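Putative polyketide cyclase (Pseudomonas putida KT2440, PDB 3F7X) is of unknown function but probably acts as a small SnoaL-like, polyketide cyclase-type enzyme. Local coordinates at residues A[112-126]-A[138-151]. Numbering follows the deposited sequence. Where two conformers were deposited one is given.
Sequences PTANGQTYVLPAGAF and TNYYNLNDWVEQVA. With EDO (1,2-ethanediol), chain D.
Trp146 drives the edge of its indole into the face of Tyr119, NE1 sitting 3.2 Å above the plane over the ring centre; the five-membered ring and the phenol stand at 86°, a T-shaped stack. With CG anti to the backbone N (chi1 -177°), the indole reaches from the helix to the strand, and Val150 CG2 lies over the rim of one of its faces. The Tyr119 hydroxyl bonds onward to Glu78. Gln149, its chain extended beyond CG, offers both ends of its amide to Val120: OE1 takes Val120 N on a lone pair at 3.0 Å, while NE2 gives one hydrogen to Val120 O (2.9 Å), from above that carbonyl's plane, and the other to Asp145 OD1 (3.1 Å). Cut back to alanine, this position would probably leave Val120 N and O without these mates and the Asp145 carboxylate freer to turn. This is the SnoaL-like alpha+beta fold: strands 118-130 and 133-141 form an antiparallel hairpin, and helix 143-150, capped by Asn142 OD1 accepting from Asp145 N while its ND2 bonds Gly56 O of the second subunit, runs back along strand 118-130. In the hairpin, Gly124 and Tyr140 form a hydrogen-bonded pair; Phe126 CD2 meets Tyr140 CE2 at 3.7 Å, and the Phe126 ring also meets Phe126 of the second subunit. At the helix's far end, in the modelled conformer, one of two, Gln117 NE2 donates to Val150 O (3.0 Å), and to Thr113 O as well.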
loop_
_atom_site.group_PDB
_atom_site.type_symbol
_atom_site.label_atom_id
_atom_site.label_comp_id
_atom_site.label_asym_id
_atom_site.label_seq_id
_atom_site.Cartn_x
_atom_site.Cartn_y
_atom_site.Cartn_z
ATOM N N PRO A 112 -7.556 -20.100 -4.729
ATOM C CA PRO A 112 -7.977 -20.869 -5.902
ATOM C C PRO A 112 -6.929 -21.874 -6.363
ATOM O O PRO A 112 -5.754 -21.767 -6.042
ATOM C CB PRO A 112 -8.185 -19.795 -6.979
ATOM C CG PRO A 112 -8.408 -18.509 -6.214
ATOM C CD PRO A 112 -7.529 -18.647 -5.021
ATOM N N THR A 113 -7.375 -22.823 -7.154
ATOM C CA THR A 113 -6.506 -23.842 -7.745
ATOM C C THR A 113 -5.507 -23.198 -8.710
ATOM O O THR A 113 -5.850 -22.311 -9.466
ATOM C CB THR A 113 -7.382 -24.881 -8.463
ATOM O OG1 THR A 113 -8.328 -25.390 -7.519
ATOM C CG2 THR A 113 -6.536 -25.988 -8.971
ATOM N N ALA A 114 -4.259 -23.634 -8.651
ATOM C CA ALA A 114 -3.213 -23.242 -9.588
ATOM C C ALA A 114 -3.174 -24.171 -10.786
ATOM O O ALA A 114 -3.317 -25.408 -10.646
ATOM C CB ALA A 114 -1.859 -23.245 -8.915
ATOM N N ASN A 115 -2.997 -23.579 -11.952
ATOM C CA ASN A 115 -2.810 -24.334 -13.205
ATOM C C ASN A 115 -1.872 -23.624 -14.177
ATOM O O ASN A 115 -1.914 -23.844 -15.388
ATOM C CB ASN A 115 -4.154 -24.674 -13.834
ATOM C CG ASN A 115 -5.010 -23.504 -14.015
ATOM O OD1 ASN A 115 -4.574 -22.491 -14.520
ATOM N ND2 ASN A 115 -6.269 -23.628 -13.608
ATOM N N GLY A 116 -0.975 -22.797 -13.640
ATOM C CA GLY A 116 -0.026 -22.071 -14.453
ATOM C C GLY A 116 -0.560 -20.780 -15.016
ATOM O O GLY A 116 0.035 -20.227 -15.950
ATOM N N GLN A 117 -1.625 -20.248 -14.413
ATOM C CA GLN A 117 -2.135 -19.057 -15.003
ATOM C C GLN A 117 -1.240 -17.834 -14.666
ATOM O O GLN A 117 -0.516 -17.785 -13.676
ATOM C CB GLN A 117 -3.612 -18.905 -14.698
ATOM C CG GLN A 117 -3.963 -18.724 -13.250
ATOM C CD GLN A 117 -4.020 -20.034 -12.492
ATOM O OE1 GLN A 117 -3.031 -20.774 -12.419
ATOM N NE2 GLN A 117 -5.176 -20.326 -11.909
ATOM N N THR A 118 -1.266 -16.874 -15.581
ATOM C CA THR A 118 -0.490 -15.662 -15.405
ATOM C C THR A 118 -1.345 -14.571 -14.777
ATOM O O THR A 118 -2.571 -14.562 -14.914
ATOM C CB THR A 118 0.103 -15.207 -16.721
ATOM O OG1 THR A 118 -0.957 -14.964 -17.617
ATOM C CG2 THR A 118 1.024 -16.268 -17.300
ATOM N N TYR A 119 -0.700 -13.620 -14.125
ATOM C CA TYR A 119 -1.387 -12.478 -13.598
ATOM C C TYR A 119 -0.475 -11.277 -13.668
ATOM O O TYR A 119 0.743 -11.407 -13.611
ATOM C CB TYR A 119 -1.842 -12.754 -12.155
ATOM C CG TYR A 119 -0.785 -13.262 -11.184
ATOM C CD1 TYR A 119 -0.536 -14.618 -11.059
ATOM C CD2 TYR A 119 -0.034 -12.402 -10.403
ATOM C CE1 TYR A 119 0.420 -15.088 -10.137
ATOM C CE2 TYR A 119 0.895 -12.866 -9.500
ATOM C CZ TYR A 119 1.120 -14.223 -9.372
ATOM O OH TYR A 119 2.059 -14.694 -8.490
ATOM N N VAL A 120 -1.080 -10.102 -13.732
ATOM C CA VAL A 120 -0.351 -8.846 -13.799
ATOM C C VAL A 120 -1.145 -7.872 -12.960
ATOM O O VAL A 120 -2.338 -7.642 -13.246
ATOM C CB VAL A 120 -0.176 -8.308 -15.240
ATOM C CG1 VAL A 120 0.603 -6.988 -15.213
ATOM C CG2 VAL A 120 0.483 -9.337 -16.178
ATOM N N LEU A 121 -0.527 -7.285 -11.946
ATOM C CA LEU A 121 -1.249 -6.267 -11.155
ATOM C C LEU A 121 -0.302 -5.376 -10.407
ATOM O O LEU A 121 0.826 -5.770 -10.087
ATOM C CB LEU A 121 -2.304 -6.826 -10.180
ATOM C CG LEU A 121 -1.756 -7.582 -8.954
ATOM C CD1 LEU A 121 -2.947 -7.770 -8.033
ATOM C CD2 LEU A 121 -1.108 -8.827 -9.368
ATOM N N PRO A 122 -0.737 -4.130 -10.161
ATOM C CA PRO A 122 0.076 -3.256 -9.369
ATOM C C PRO A 122 0.163 -3.740 -7.932
ATOM O O PRO A 122 -0.751 -4.406 -7.429
ATOM C CB PRO A 122 -0.676 -1.914 -9.423
ATOM C CG PRO A 122 -1.872 -2.140 -10.061
ATOM C CD PRO A 122 -1.948 -3.451 -10.648
ATOM N N ALA A 123 1.229 -3.351 -7.249
ATOM C CA ALA A 123 1.397 -3.646 -5.848
ATOM C C ALA A 123 2.340 -2.602 -5.283
ATOM O O ALA A 123 2.882 -1.752 -5.991
ATOM C CB ALA A 123 1.948 -5.077 -5.641
ATOM N N GLY A 124 2.529 -2.627 -3.971
ATOM C CA GLY A 124 3.472 -1.728 -3.350
ATOM C C GLY A 124 3.868 -2.289 -1.998
ATOM O O GLY A 124 3.293 -3.274 -1.513
ATOM N N ALA A 125 4.843 -1.649 -1.386
ATOM C CA ALA A 125 5.293 -2.010 -0.056
ATOM C C ALA A 125 5.796 -0.787 0.665
ATOM O O ALA A 125 6.292 0.157 0.050
ATOM C CB ALA A 125 6.373 -3.089 -0.121
ATOM N N PHE A 126 5.682 -0.848 1.983
ATOM C CA PHE A 126 6.279 0.134 2.862
ATOM C C PHE A 126 7.293 -0.553 3.773
ATOM O O PHE A 126 7.106 -1.710 4.176
ATOM C CB PHE A 126 5.217 0.832 3.728
ATOM C CG PHE A 126 4.323 1.759 2.920
ATOM C CD1 PHE A 126 4.722 3.080 2.701
ATOM C CD2 PHE A 126 3.157 1.326 2.327
ATOM C CE1 PHE A 126 3.949 3.912 1.933
ATOM C CE2 PHE A 126 2.415 2.175 1.577
ATOM C CZ PHE A 126 2.801 3.450 1.402
ATOM N N THR A 138 5.700 -4.096 4.867
ATOM C CA THR A 138 4.244 -4.126 4.798
ATOM C C THR A 138 3.869 -4.186 3.327
ATOM O O THR A 138 4.117 -3.252 2.596
ATOM C CB THR A 138 3.674 -2.871 5.491
ATOM O OG1 THR A 138 4.042 -2.914 6.878
ATOM C CG2 THR A 138 2.147 -2.783 5.322
ATOM N N ASN A 139 3.259 -5.291 2.945
ATOM C CA ASN A 139 2.878 -5.577 1.551
ATOM C C ASN A 139 1.434 -5.212 1.235
ATOM O O ASN A 139 0.544 -5.482 2.048
ATOM C CB ASN A 139 2.967 -7.069 1.282
ATOM C CG ASN A 139 4.293 -7.631 1.520
ATOM O OD1 ASN A 139 5.241 -7.421 0.725
ATOM N ND2 ASN A 139 4.409 -8.390 2.598
ATOM N N TYR A 140 1.217 -4.617 0.078
ATOM C CA TYR A 140 -0.103 -4.232 -0.354
ATOM C C TYR A 140 -0.333 -4.553 -1.819
ATOM O O TYR A 140 0.546 -4.337 -2.662
ATOM C CB TYR A 140 -0.319 -2.744 -0.168
ATOM C CG TYR A 140 -0.427 -2.261 1.269
ATOM C CD1 TYR A 140 -1.347 -2.822 2.158
ATOM C CD2 TYR A 140 0.310 -1.186 1.721
ATOM C CE1 TYR A 140 -1.505 -2.341 3.428
ATOM C CE2 TYR A 140 0.132 -0.680 2.992
ATOM C CZ TYR A 140 -0.775 -1.253 3.851
ATOM O OH TYR A 140 -0.969 -0.769 5.130
ATOM N N TYR A 141 -1.558 -5.016 -2.109
ATOM C CA TYR A 141 -2.072 -5.158 -3.456
ATOM C C TYR A 141 -3.563 -5.418 -3.358
ATOM O O TYR A 141 -4.082 -5.688 -2.264
ATOM C CB TYR A 141 -1.362 -6.259 -4.269
ATOM C CG TYR A 141 -1.363 -7.620 -3.631
ATOM C CD1 TYR A 141 -0.348 -8.003 -2.798
ATOM C CD2 TYR A 141 -2.356 -8.545 -3.932
ATOM C CE1 TYR A 141 -0.330 -9.245 -2.201
ATOM C CE2 TYR A 141 -2.345 -9.798 -3.369
ATOM C CZ TYR A 141 -1.318 -10.155 -2.517
ATOM O OH TYR A 141 -1.299 -11.420 -1.962
ATOM N N ASN A 142 -4.264 -5.350 -4.475
ATOM C CA ASN A 142 -5.700 -5.652 -4.504
ATOM C C ASN A 142 -5.889 -7.163 -4.640
ATOM O O ASN A 142 -5.692 -7.740 -5.712
ATOM C CB ASN A 142 -6.358 -4.878 -5.635
ATOM C CG ASN A 142 -7.834 -4.946 -5.589
ATOM O OD1 ASN A 142 -8.385 -5.948 -5.185
ATOM N ND2 ASN A 142 -8.493 -3.901 -6.022
ATOM N N LEU A 143 -6.192 -7.801 -3.512
ATOM C CA LEU A 143 -6.366 -9.254 -3.466
ATOM C C LEU A 143 -7.558 -9.693 -4.313
ATOM O O LEU A 143 -7.534 -10.740 -4.931
ATOM C CB LEU A 143 -6.453 -9.703 -2.009
ATOM C CG LEU A 143 -6.700 -11.189 -1.801
ATOM C CD1 LEU A 143 -5.632 -12.076 -2.410
ATOM C CD2 LEU A 143 -6.868 -11.425 -0.297
ATOM N N ASN A 144 -8.584 -8.873 -4.333
ATOM C CA ASN A 144 -9.763 -9.194 -5.137
ATOM C C ASN A 144 -9.420 -9.248 -6.609
ATOM O O ASN A 144 -9.915 -10.139 -7.340
ATOM C CB ASN A 144 -10.913 -8.238 -4.821
ATOM C CG ASN A 144 -11.575 -8.548 -3.495
ATOM O OD1 ASN A 144 -11.736 -9.734 -3.117
ATOM N ND2 ASN A 144 -11.998 -7.499 -2.772
ATOM N N ASP A 145 -8.582 -8.313 -7.064
ATOM C CA ASP A 145 -8.138 -8.316 -8.447
ATOM C C ASP A 145 -7.326 -9.569 -8.732
ATOM O O ASP A 145 -7.545 -10.230 -9.736
ATOM C CB ASP A 145 -7.350 -7.035 -8.735
ATOM C CG ASP A 145 -6.823 -6.935 -10.142
ATOM O OD1 ASP A 145 -7.304 -7.624 -11.057
ATOM O OD2 ASP A 145 -5.920 -6.098 -10.375
ATOM N N TRP A 146 -6.417 -9.936 -7.840
ATOM C CA TRP A 146 -5.643 -11.121 -8.058
ATOM C C TRP A 146 -6.519 -12.371 -8.150
ATOM O O TRP A 146 -6.367 -13.172 -9.079
ATOM C CB TRP A 146 -4.596 -11.302 -6.954
ATOM C CG TRP A 146 -3.748 -12.489 -7.217
ATOM C CD1 TRP A 146 -2.725 -12.569 -8.106
ATOM C CD2 TRP A 146 -3.926 -13.827 -6.689
ATOM N NE1 TRP A 146 -2.228 -13.848 -8.135
ATOM C CE2 TRP A 146 -2.923 -14.631 -7.258
ATOM C CE3 TRP A 146 -4.790 -14.395 -5.769
ATOM C CZ2 TRP A 146 -2.801 -15.980 -6.961
ATOM C CZ3 TRP A 146 -4.648 -15.724 -5.460
ATOM C CH2 TRP A 146 -3.654 -16.495 -6.049
ATOM N N VAL A 147 -7.433 -12.513 -7.202
ATOM C CA VAL A 147 -8.339 -13.670 -7.222
ATOM C C VAL A 147 -9.135 -13.709 -8.531
ATOM O O VAL A 147 -9.306 -14.775 -9.125
ATOM C CB VAL A 147 -9.285 -13.634 -6.015
ATOM C CG1 VAL A 147 -10.449 -14.632 -6.190
ATOM C CG2 VAL A 147 -8.505 -13.928 -4.755
ATOM N N GLU A 148 -9.624 -12.564 -8.998
ATOM C CA GLU A 148 -10.407 -12.505 -10.238
ATOM C C GLU A 148 -9.551 -12.978 -11.421
ATOM O O GLU A 148 -10.032 -13.652 -12.362
ATOM C CB GLU A 148 -10.925 -11.080 -10.471
ATOM C CG GLU A 148 -11.744 -10.889 -11.737
ATOM N N GLN A 149 -8.269 -12.604 -11.404
ATOM C CA GLN A 149 -7.377 -12.973 -12.491
ATOM C C GLN A 149 -7.081 -14.476 -12.547
ATOM O O GLN A 149 -6.837 -14.995 -13.644
ATOM C CB GLN A 149 -6.062 -12.186 -12.469
ATOM C CG GLN A 149 -6.244 -10.724 -12.800
ATOM C CD GLN A 149 -4.917 -10.020 -12.933
ATOM O OE1 GLN A 149 -4.013 -10.533 -13.597
ATOM N NE2 GLN A 149 -4.794 -8.831 -12.357
ATOM N N VAL A 150 -7.069 -15.174 -11.408
ATOM C CA VAL A 150 -6.658 -16.569 -11.375
ATOM C C VAL A 150 -7.821 -17.546 -11.169
ATOM O O VAL A 150 -7.635 -18.735 -11.401
ATOM C CB VAL A 150 -5.564 -16.843 -10.313
ATOM C CG1 VAL A 150 -4.341 -15.929 -10.587
ATOM C CG2 VAL A 150 -6.089 -16.637 -8.906
ATOM N N ALA A 151 -8.991 -17.080 -10.729
ATOM C CA ALA A 151 -10.073 -18.000 -10.346
ATOM C C ALA A 151 -10.744 -18.581 -11.567
ATOM O O ALA A 151 -10.663 -18.008 -12.646
ATOM C CB ALA A 151 -11.080 -17.319 -9.445
ATOM O OXT ALA A 151 -11.376 -19.646 -11.474
HETATM C C1 EDO D . 7.803 -9.497 -0.713
HETATM O O1 EDO D . 7.977 -8.243 -0.113
HETATM C C2 EDO D . 7.541 -10.604 0.337
HETATM O O2 EDO D . 6.329 -10.350 1.127
HETATM O O HOH W 1 -8.375 -21.364 -10.236
HETATM O O HOH W 2 -4.552 -11.868 -15.944
HETATM O O HOH W 3 -4.916 -15.787 -15.431
HETATM O O HOH W 4 -3.341 -4.200 -6.924
#